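Local coordinates for protein enolase from the environmental genome shotgun sequencing of the Sargasso Sea (PDB 2QGY) that is of unknown function but binds magnesium and belongs to the enolase superfamily, whose members typically abstract a proton beside a substrate carboxylate, at residues A[15-20]-A[374-379]; A[35-40]-A[51-56]; A[169-174]-A[198-203]. One frame throughout, in Å; residues are numbered along the deposited sequence.

Interaction 1. Residues A[15-20]-A[374-379]; sequences RLKIWI and IYSLDE
L16, I18 and I20 face E379, L377 and Y375 as hydrogen-bonded pairs of two antiparallel strands, with K17–D378 and W19–S376 as the non-hydrogen-bonded pairs between them. The axes of 15-20 and 375-379 approach to 4.6 Å, almost exactly opposed at 178°. L16 and E379 exchange two bonds, N of each giving to O of the other at 2.8 Å, and L377 N gives to I18 O at 2.9 Å. At the far end I374 and Y375 both face I20 in a classic beta bulge: I374 N reaches I20 O at 3.0 Å, Y375 N reaches it only weakly, and I20 N returns a bond to Y375 O.

The alternation sorts the side chains by face. I18 and L377 point the same way, side by side, with I18 CD1 4.0 Å from L377 CD2; L16, I18 and L377 all touch helix 60-74, and L16 and I18 are buried there, where apolar side chains escape water. The bulge lays I374 CG2 against I20 CG2 at 4.1 Å. On the opposite face K17 CG rests over the rim of one face of the W19 ring, whose NE1 bonds to S370 of helix 366-371. R15 NH1 stays 4.4 Å from D378 OD1, beyond a salt bridge, with the guanidinium and carboxylate planes turned 70° apart. E379 bends at chi2 (80°), leading its carboxylate away from L16 to a salt bridge with R72. Cohesion thus rests on backbone bonds and aliphatic contacts; R15 and D378 probably attract only weakly, while E379 pairs more firmly with helix 60-74.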
loop_
_atom_site.group_PDB
_atom_site.type_symbol
_atom_site.label_atom_id
_atom_site.label_comp_id
_atom_site.label_asym_id
_atom_site.label_seq_id
_atom_site.Cartn_x
_atom_site.Cartn_y
_atom_site.Cartn_z
ATOM N N ARG A 15 4.144 -14.672 -22.870
ATOM C CA ARG A 15 3.191 -13.651 -23.249
ATOM C C ARG A 15 2.350 -13.172 -22.076
ATOM O O ARG A 15 2.040 -13.951 -21.191
ATOM C CB ARG A 15 2.290 -14.178 -24.361
ATOM C CG ARG A 15 1.670 -13.105 -25.221
ATOM C CD ARG A 15 1.039 -13.728 -26.491
ATOM N NE ARG A 15 2.053 -14.267 -27.403
ATOM C CZ ARG A 15 2.384 -13.730 -28.579
ATOM N NH1 ARG A 15 1.771 -12.631 -29.010
ATOM N NH2 ARG A 15 3.330 -14.298 -29.329
ATOM N N LEU A 16 2.035 -11.874 -22.095
ATOM C CA LEU A 16 1.087 -11.278 -21.148
ATOM C C LEU A 16 0.022 -10.529 -21.914
ATOM O O LEU A 16 0.330 -9.749 -22.810
ATOM C CB LEU A 16 1.802 -10.332 -20.168
ATOM C CG LEU A 16 0.950 -9.497 -19.168
ATOM C CD1 LEU A 16 0.270 -10.363 -18.133
ATOM C CD2 LEU A 16 1.834 -8.441 -18.482
ATOM N N LYS A 17 -1.230 -10.744 -21.515
ATOM C CA LYS A 17 -2.325 -9.874 -21.908
ATOM C C LYS A 17 -3.046 -9.367 -20.655
ATOM O O LYS A 17 -3.274 -10.125 -19.702
ATOM C CB LYS A 17 -3.315 -10.668 -22.748
ATOM C CG LYS A 17 -4.468 -9.835 -23.360
ATOM C CD LYS A 17 -3.998 -8.667 -24.226
ATOM C CE LYS A 17 -5.176 -7.871 -24.820
ATOM N NZ LYS A 17 -5.692 -8.518 -26.081
ATOM N N ILE A 18 -3.413 -8.099 -20.700
ATOM C CA ILE A 18 -4.185 -7.471 -19.617
ATOM C C ILE A 18 -5.367 -6.755 -20.255
ATOM O O ILE A 18 -5.193 -6.054 -21.268
ATOM C CB ILE A 18 -3.334 -6.440 -18.821
ATOM C CG1 ILE A 18 -2.094 -7.081 -18.234
ATOM C CG2 ILE A 18 -4.207 -5.748 -17.676
ATOM C CD1 ILE A 18 -1.128 -6.084 -17.536
ATOM N N TRP A 19 -6.556 -6.918 -19.666
ATOM C CA TRP A 19 -7.715 -6.104 -20.029
ATOM C C TRP A 19 -8.125 -5.341 -18.799
ATOM O O TRP A 19 -8.126 -5.908 -17.703
ATOM C CB TRP A 19 -8.907 -6.984 -20.397
ATOM C CG TRP A 19 -8.756 -7.835 -21.609
ATOM C CD1 TRP A 19 -9.245 -7.561 -22.851
ATOM C CD2 TRP A 19 -8.144 -9.133 -21.692
ATOM N NE1 TRP A 19 -8.952 -8.591 -23.720
ATOM C CE2 TRP A 19 -8.275 -9.568 -23.036
ATOM C CE3 TRP A 19 -7.496 -9.973 -20.766
ATOM C CZ2 TRP A 19 -7.781 -10.799 -23.477
ATOM C CZ3 TRP A 19 -6.982 -11.201 -21.214
ATOM C CH2 TRP A 19 -7.158 -11.606 -22.550
ATOM N N ILE A 20 -8.469 -4.062 -18.978
ATOM C CA ILE A 20 -9.199 -3.335 -17.939
ATOM C C ILE A 20 -10.588 -3.032 -18.478
ATOM O O ILE A 20 -10.733 -2.307 -19.479
ATOM C CB ILE A 20 -8.485 -2.011 -17.598
ATOM C CG1 ILE A 20 -7.043 -2.295 -17.145
ATOM C CG2 ILE A 20 -9.337 -1.180 -16.594
ATOM C CD1 ILE A 20 -6.251 -1.015 -16.794
ATOM N N ILE A 374 -11.816 -0.823 -21.789
ATOM C CA ILE A 374 -11.405 0.557 -22.007
ATOM C C ILE A 374 -9.889 0.610 -22.280
ATOM O O ILE A 374 -9.392 1.543 -22.919
ATOM C CB ILE A 374 -11.813 1.456 -20.774
ATOM C CG1 ILE A 374 -11.672 2.958 -21.075
ATOM C CG2 ILE A 374 -11.048 1.110 -19.514
ATOM C CD1 ILE A 374 -12.642 3.427 -22.143
ATOM N N TYR A 375 -9.156 -0.404 -21.814
ATOM C CA TYR A 375 -7.701 -0.445 -21.960
ATOM C C TYR A 375 -7.245 -1.886 -22.055
ATOM O O TYR A 375 -7.872 -2.794 -21.501
ATOM C CB TYR A 375 -6.992 0.272 -20.795
ATOM C CG TYR A 375 -7.381 1.728 -20.636
ATOM C CD1 TYR A 375 -7.263 2.628 -21.706
ATOM C CD2 TYR A 375 -7.876 2.213 -19.421
ATOM C CE1 TYR A 375 -7.644 3.960 -21.578
ATOM C CE2 TYR A 375 -8.255 3.551 -19.282
ATOM C CZ TYR A 375 -8.135 4.412 -20.364
ATOM O OH TYR A 375 -8.504 5.732 -20.233
ATOM N N SER A 376 -6.167 -2.105 -22.789
ATOM C CA SER A 376 -5.613 -3.442 -22.877
ATOM C C SER A 376 -4.120 -3.382 -23.214
ATOM O O SER A 376 -3.616 -2.389 -23.757
ATOM C CB SER A 376 -6.404 -4.335 -23.849
ATOM O OG SER A 376 -6.255 -3.921 -25.198
ATOM N N LEU A 377 -3.414 -4.427 -22.837
ATOM C CA LEU A 377 -1.979 -4.464 -23.000
ATOM C C LEU A 377 -1.676 -5.847 -23.509
ATOM O O LEU A 377 -2.274 -6.815 -23.046
ATOM C CB LEU A 377 -1.342 -4.239 -21.631
ATOM C CG LEU A 377 0.008 -3.610 -21.355
ATOM C CD1 LEU A 377 0.409 -2.536 -22.394
ATOM C CD2 LEU A 377 -0.063 -3.018 -19.918
ATOM N N ASP A 378 -0.781 -5.932 -24.497
ATOM C CA ASP A 378 -0.305 -7.209 -25.028
ATOM C C ASP A 378 1.220 -7.146 -25.122
ATOM O O ASP A 378 1.790 -6.320 -25.868
ATOM C CB ASP A 378 -0.941 -7.522 -26.387
ATOM C CG ASP A 378 -0.741 -8.980 -26.824
ATOM O OD1 ASP A 378 0.130 -9.690 -26.256
ATOM O OD2 ASP A 378 -1.468 -9.420 -27.753
ATOM N N GLU A 379 1.863 -8.034 -24.366
ATOM C CA GLU A 379 3.287 -7.976 -24.086
ATOM C C GLU A 379 3.934 -9.338 -24.357
ATOM O O GLU A 379 3.381 -10.375 -23.996
ATOM C CB GLU A 379 3.465 -7.576 -22.619
ATOM C CG GLU A 379 4.892 -7.501 -22.102
ATOM C CD GLU A 379 5.602 -6.212 -22.489
ATOM O OE1 GLU A 379 4.929 -5.221 -22.864
ATOM O OE2 GLU A 379 6.850 -6.202 -22.416
#

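Interaction 2. Residues A[35-40]-A[51-56]; sequences KFIIIK and GEAFSI
I39 and G51 meet at the tight end of this contact, where I39 N gives to G51 O at 2.8 Å and G51 N gives back to I39 O at 3.0 Å. Here I39 holds CG1 between its backbone N and carbonyl carbon (chi1 81°), which lays that carbon alongside G51 CA at 3.9 Å; the glycine, lacking a CB, leaves room for it over the backbone. I38 CG1 packs at 3.9 Å against E52 CD, and I37 CG2 meets the small A53 CB on the side of helices 60-74 and 99-120. These are the two strands of the beta hairpin 37-43/48-53, part of the N-terminal domain characteristic of the enolase superfamily. Toward F36 and S55 the chains splay and direct pairing gives way to water: one molecule takes a bond from I37 N at 3.0 Å and lies within bonding distance of both A53 O and E52 OE2. The E52 carboxylate is held through OE1 by S306 and S310, and its plane stands 71° from the F36 ring. Beyond the water, S55 CB touches I37 CD1 at 3.5 Å, and S55 OG points to K35 O, too close to be trusted in detail.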
loop_
_atom_site.group_PDB
_atom_site.type_symbol
_atom_site.label_atom_id
_atom_site.label_comp_id
_atom_site.label_asym_id
_atom_site.label_seq_id
_atom_site.Cartn_x
_atom_site.Cartn_y
_atom_site.Cartn_z
ATOM N N LYS A 35 -14.439 -1.099 -12.840
ATOM C CA LYS A 35 -13.485 -1.574 -13.846
ATOM C C LYS A 35 -12.756 -2.808 -13.269
ATOM O O LYS A 35 -12.301 -2.789 -12.102
ATOM C CB LYS A 35 -12.480 -0.483 -14.212
ATOM C CG LYS A 35 -13.120 0.810 -14.693
ATOM C CD LYS A 35 -12.082 1.744 -15.316
ATOM C CE LYS A 35 -12.709 3.038 -15.872
ATOM N NZ LYS A 35 -13.400 3.841 -14.830
ATOM N N PHE A 36 -12.682 -3.897 -14.039
ATOM C CA PHE A 36 -11.945 -5.091 -13.599
ATOM C C PHE A 36 -10.603 -5.147 -14.343
ATOM O O PHE A 36 -10.491 -4.610 -15.436
ATOM C CB PHE A 36 -12.772 -6.353 -13.893
ATOM C CG PHE A 36 -14.177 -6.307 -13.333
ATOM C CD1 PHE A 36 -14.391 -6.112 -11.976
ATOM C CD2 PHE A 36 -15.281 -6.490 -14.161
ATOM C CE1 PHE A 36 -15.703 -6.120 -11.444
ATOM C CE2 PHE A 36 -16.570 -6.493 -13.652
ATOM C CZ PHE A 36 -16.786 -6.299 -12.294
ATOM N N ILE A 37 -9.620 -5.809 -13.738
ATOM C CA ILE A 37 -8.300 -5.995 -14.315
ATOM C C ILE A 37 -8.101 -7.497 -14.376
ATOM O O ILE A 37 -7.894 -8.139 -13.363
ATOM C CB ILE A 37 -7.204 -5.363 -13.428
ATOM C CG1 ILE A 37 -7.510 -3.869 -13.202
ATOM C CG2 ILE A 37 -5.796 -5.654 -14.021
ATOM C CD1 ILE A 37 -6.607 -3.185 -12.114
ATOM N N ILE A 38 -8.159 -8.035 -15.582
ATOM C CA ILE A 38 -8.052 -9.476 -15.790
ATOM C C ILE A 38 -6.826 -9.717 -16.663
ATOM O O ILE A 38 -6.617 -8.983 -17.612
ATOM C CB ILE A 38 -9.311 -9.988 -16.458
ATOM C CG1 ILE A 38 -10.492 -9.794 -15.477
ATOM C CG2 ILE A 38 -9.144 -11.458 -16.814
ATOM C CD1 ILE A 38 -11.828 -10.189 -16.007
ATOM N N ILE A 39 -6.004 -10.702 -16.312
ATOM C CA ILE A 39 -4.787 -10.983 -17.087
ATOM C C ILE A 39 -4.754 -12.418 -17.595
ATOM O O ILE A 39 -5.363 -13.315 -17.020
ATOM C CB ILE A 39 -3.491 -10.665 -16.271
ATOM C CG1 ILE A 39 -3.129 -11.802 -15.300
ATOM C CG2 ILE A 39 -3.646 -9.337 -15.509
ATOM C CD1 ILE A 39 -1.762 -11.585 -14.623
ATOM N N LYS A 40 -4.015 -12.628 -18.687
ATOM C CA LYS A 40 -3.738 -13.974 -19.147
ATOM C C LYS A 40 -2.244 -14.034 -19.438
ATOM O O LYS A 40 -1.720 -13.199 -20.164
ATOM C CB LYS A 40 -4.531 -14.292 -20.422
ATOM C CG LYS A 40 -4.414 -15.760 -20.763
ATOM C CD LYS A 40 -5.127 -16.134 -22.085
ATOM C CE LYS A 40 -4.247 -15.937 -23.288
ATOM N NZ LYS A 40 -5.034 -16.364 -24.512
ATOM N N GLY A 51 -5.547 -14.641 -14.318
ATOM C CA GLY A 51 -5.451 -13.944 -13.026
ATOM C C GLY A 51 -6.368 -12.735 -13.065
ATOM O O GLY A 51 -6.850 -12.311 -14.125
ATOM N N GLU A 52 -6.606 -12.171 -11.890
ATOM C CA GLU A 52 -7.413 -10.974 -11.764
ATOM C C GLU A 52 -6.860 -10.204 -10.574
ATOM O O GLU A 52 -6.517 -10.817 -9.573
ATOM C CB GLU A 52 -8.882 -11.329 -11.526
ATOM C CG GLU A 52 -9.778 -10.067 -11.455
ATOM C CD GLU A 52 -11.275 -10.289 -11.639
ATOM O OE1 GLU A 52 -11.757 -11.436 -11.900
ATOM O OE2 GLU A 52 -12.004 -9.272 -11.510
ATOM N N ALA A 53 -6.685 -8.890 -10.730
ATOM C CA ALA A 53 -6.192 -8.004 -9.666
ATOM C C ALA A 53 -7.367 -7.257 -9.076
ATOM O O ALA A 53 -8.298 -6.882 -9.811
ATOM C CB ALA A 53 -5.211 -6.958 -10.229
ATOM N N PHE A 54 -7.310 -7.025 -7.766
ATOM C CA PHE A 54 -8.325 -6.195 -7.147
ATOM C C PHE A 54 -8.135 -4.752 -7.632
ATOM O O PHE A 54 -7.116 -4.136 -7.374
ATOM C CB PHE A 54 -8.288 -6.304 -5.625
ATOM C CG PHE A 54 -9.197 -5.334 -4.975
ATOM C CD1 PHE A 54 -10.556 -5.563 -4.979
ATOM C CD2 PHE A 54 -8.702 -4.165 -4.448
ATOM C CE1 PHE A 54 -11.433 -4.662 -4.401
ATOM C CE2 PHE A 54 -9.582 -3.213 -3.860
ATOM C CZ PHE A 54 -10.940 -3.472 -3.857
ATOM N N SER A 55 -9.111 -4.219 -8.348
ATOM C CA SER A 55 -8.921 -2.903 -8.988
ATOM C C SER A 55 -9.385 -1.765 -8.101
ATOM O O SER A 55 -10.306 -1.928 -7.305
ATOM C CB SER A 55 -9.635 -2.830 -10.345
ATOM O OG SER A 55 -11.016 -2.855 -10.133
ATOM N N ILE A 56 -8.738 -0.607 -8.241
ATOM C CA ILE A 56 -8.951 0.524 -7.326
ATOM C C ILE A 56 -9.083 1.742 -8.209
ATOM O O ILE A 56 -8.305 1.906 -9.147
ATOM C CB ILE A 56 -7.803 0.703 -6.304
ATOM C CG1 ILE A 56 -7.452 -0.629 -5.627
ATOM C CG2 ILE A 56 -8.231 1.717 -5.222
ATOM C CD1 ILE A 56 -6.142 -0.609 -4.771
HETATM O O HOH W 1 -10.685 -6.754 -11.092
#

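Interaction 3. Residues A[169-174]-A[198-203]; sequences KIYPML and MLDLAV. With MG (magnesium ion), chain C.
The Y171 ring lies stacked on the D200 side chain: D200 CB sits over one face, 3.7 Å from the ring centroid in a CH-pi contact, and the carboxylate plane is turned only 21° from that of the ring. At the ring's edge, A202 CB approaches Y171 CD1 at 4.2 Å, and W143 meets the tyrosine edge-to-face. The stacked ring probably limits rotation of the carboxylate, while its hydroxyl reaches the metal's water shell. D200 carries CG anti to its own N (chi1 -168°), which sends OD2 to the magnesium ion at 2.0 Å; E226, E252 and three waters complete six ligands. One water accepts a bond from K169 NZ at 2.9 Å and bonds to Y171 OH, so these second-shell residues position it; another metal-bound water donates to D200 OD1. K169 NZ is gripped by Y139, E226 and E328.

The parallel strands are tied by I170 N to M198 O and by D200 N to I170 O, the latter 2.8 Å long and nearly straight at 178°. On the other side of the sheet I170 CG1 packs against L199 CD2 at 3.5 Å, and P172 CG lies against L201 CD2, toward helices 177-191 and 207-217. This is a beta-alpha-beta crossover in the modified TIM barrel of the mandelate racemase/muconate lactonizing enzyme family, with the metal ligand at the C-terminal end of its strand.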
loop_
_atom_site.group_PDB
_atom_site.type_symbol
_atom_site.label_atom_id
_atom_site.label_comp_id
_atom_site.label_asym_id
_atom_site.label_seq_id
_atom_site.Cartn_x
_atom_site.Cartn_y
_atom_site.Cartn_z
ATOM N N LYS A 169 -25.629 -9.348 2.804
ATOM C CA LYS A 169 -24.901 -8.255 3.450
ATOM C C LYS A 169 -25.421 -6.890 2.999
ATOM O O LYS A 169 -25.526 -6.627 1.813
ATOM C CB LYS A 169 -23.378 -8.390 3.247
ATOM C CG LYS A 169 -22.611 -7.375 4.066
ATOM C CD LYS A 169 -21.101 -7.600 4.085
ATOM C CE LYS A 169 -20.445 -7.346 2.705
ATOM N NZ LYS A 169 -18.993 -7.789 2.679
ATOM N N ILE A 170 -25.802 -6.038 3.955
ATOM C CA ILE A 170 -26.254 -4.682 3.656
ATOM C C ILE A 170 -25.348 -3.607 4.258
ATOM O O ILE A 170 -24.475 -3.904 5.101
ATOM C CB ILE A 170 -27.704 -4.464 4.163
ATOM C CG1 ILE A 170 -27.757 -4.716 5.673
ATOM C CG2 ILE A 170 -28.689 -5.413 3.416
ATOM C CD1 ILE A 170 -29.017 -4.231 6.349
ATOM N N TYR A 171 -25.542 -2.368 3.817
ATOM C CA TYR A 171 -24.770 -1.230 4.282
ATOM C C TYR A 171 -25.735 -0.258 4.965
ATOM O O TYR A 171 -26.308 0.618 4.308
ATOM C CB TYR A 171 -24.047 -0.550 3.110
ATOM C CG TYR A 171 -22.906 -1.368 2.517
ATOM C CD1 TYR A 171 -21.576 -0.968 2.678
ATOM C CD2 TYR A 171 -23.168 -2.514 1.790
ATOM C CE1 TYR A 171 -20.514 -1.738 2.117
ATOM C CE2 TYR A 171 -22.125 -3.280 1.244
ATOM C CZ TYR A 171 -20.816 -2.880 1.433
ATOM O OH TYR A 171 -19.791 -3.634 0.865
ATOM N N PRO A 172 -25.939 -0.432 6.286
ATOM C CA PRO A 172 -27.048 0.203 7.006
ATOM C C PRO A 172 -26.740 1.591 7.567
ATOM O O PRO A 172 -27.632 2.209 8.147
ATOM C CB PRO A 172 -27.308 -0.792 8.138
ATOM C CG PRO A 172 -25.914 -1.267 8.496
ATOM C CD PRO A 172 -25.155 -1.313 7.176
ATOM N N MET A 173 -25.522 2.110 7.400
ATOM C CA MET A 173 -25.248 3.453 7.958
ATOM C C MET A 173 -25.785 4.540 7.038
ATOM O O MET A 173 -25.145 4.915 6.049
ATOM C CB MET A 173 -23.760 3.678 8.263
ATOM C CG MET A 173 -23.193 2.691 9.293
ATOM S SD MET A 173 -23.975 2.608 10.958
ATOM C CE MET A 173 -23.012 3.784 11.875
ATOM N N LEU A 174 -26.964 5.043 7.393
ATOM C CA LEU A 174 -27.674 6.025 6.567
ATOM C C LEU A 174 -27.684 7.390 7.254
ATOM O O LEU A 174 -26.874 7.640 8.162
ATOM C CB LEU A 174 -29.094 5.531 6.270
ATOM C CG LEU A 174 -29.235 4.073 5.782
ATOM C CD1 LEU A 174 -30.689 3.690 5.610
ATOM C CD2 LEU A 174 -28.470 3.802 4.475
ATOM N N MET A 198 -25.680 -9.901 7.365
ATOM C CA MET A 198 -24.444 -9.182 7.704
ATOM C C MET A 198 -24.496 -7.686 7.442
ATOM O O MET A 198 -25.186 -7.216 6.531
ATOM C CB MET A 198 -23.180 -9.842 7.133
ATOM C CG MET A 198 -23.253 -10.993 6.167
ATOM S SD MET A 198 -24.371 -12.414 6.241
ATOM C CE MET A 198 -23.342 -13.784 5.846
ATOM N N LEU A 199 -23.777 -6.927 8.269
ATOM C CA LEU A 199 -23.856 -5.488 8.234
ATOM C C LEU A 199 -22.463 -4.949 7.967
ATOM O O LEU A 199 -21.539 -5.193 8.735
ATOM C CB LEU A 199 -24.407 -4.920 9.570
ATOM C CG LEU A 199 -25.785 -5.408 10.096
ATOM C CD1 LEU A 199 -26.179 -4.680 11.402
ATOM C CD2 LEU A 199 -26.889 -5.256 9.049
ATOM N N ASP A 200 -22.329 -4.222 6.870
ATOM C CA ASP A 200 -21.073 -3.602 6.543
ATOM C C ASP A 200 -21.163 -2.141 6.892
ATOM O O ASP A 200 -21.848 -1.374 6.234
ATOM C CB ASP A 200 -20.720 -3.816 5.054
ATOM C CG ASP A 200 -19.278 -3.437 4.744
ATOM O OD1 ASP A 200 -18.731 -2.554 5.425
ATOM O OD2 ASP A 200 -18.694 -4.037 3.803
ATOM N N LEU A 201 -20.494 -1.754 7.976
ATOM C CA LEU A 201 -20.497 -0.345 8.403
ATOM C C LEU A 201 -19.580 0.575 7.599
ATOM O O LEU A 201 -19.727 1.796 7.671
ATOM C CB LEU A 201 -20.165 -0.206 9.888
ATOM C CG LEU A 201 -21.013 -1.054 10.843
ATOM C CD1 LEU A 201 -20.870 -0.546 12.308
ATOM C CD2 LEU A 201 -22.458 -1.132 10.402
ATOM N N ALA A 202 -18.641 0.000 6.851
ATOM C CA ALA A 202 -17.847 0.763 5.884
ATOM C C ALA A 202 -17.027 1.912 6.532
ATOM O O ALA A 202 -16.888 2.992 5.958
ATOM C CB ALA A 202 -18.759 1.299 4.755
ATOM N N VAL A 203 -16.528 1.658 7.746
ATOM C CA VAL A 203 -15.640 2.566 8.481
ATOM C C VAL A 203 -16.296 3.950 8.676
ATOM O O VAL A 203 -15.880 4.924 8.051
ATOM C CB VAL A 203 -14.244 2.692 7.823
ATOM C CG1 VAL A 203 -13.280 3.465 8.726
ATOM C CG2 VAL A 203 -13.658 1.307 7.502
HETATM MG MG MG C . -16.785 -4.410 3.330
HETATM O O HOH W 2 -17.693 -5.384 1.661
HETATM O O HOH W 3 -23.112 1.122 6.080
HETATM O O HOH W 4 -16.254 -2.914 4.648
HETATM O O HOH W 5 -16.688 -2.905 1.998
#

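Interactions 1 and 2 belong to one four-stranded antiparallel sheet, their centres about 10 Å apart: K40 N and K17 O stand 2.8 Å from each other, and W19 N and I38 O 2.9 Å, so strand 13-21 pairs with 37-43 on one side and 373-379 on the other. The C-terminal strand thereby returns to the N-terminal domain after the chain has built the barrel. Interaction 3 holds the magnesium site in that barrel, its centre about 35 Å from interaction 1 and about 25 Å from interaction 2. Interaction 2 comes nearer, to about 10 Å between nearest atoms, and E52 bonds to S306 and S310 of the C-terminal part, tying the hairpin to the barrel.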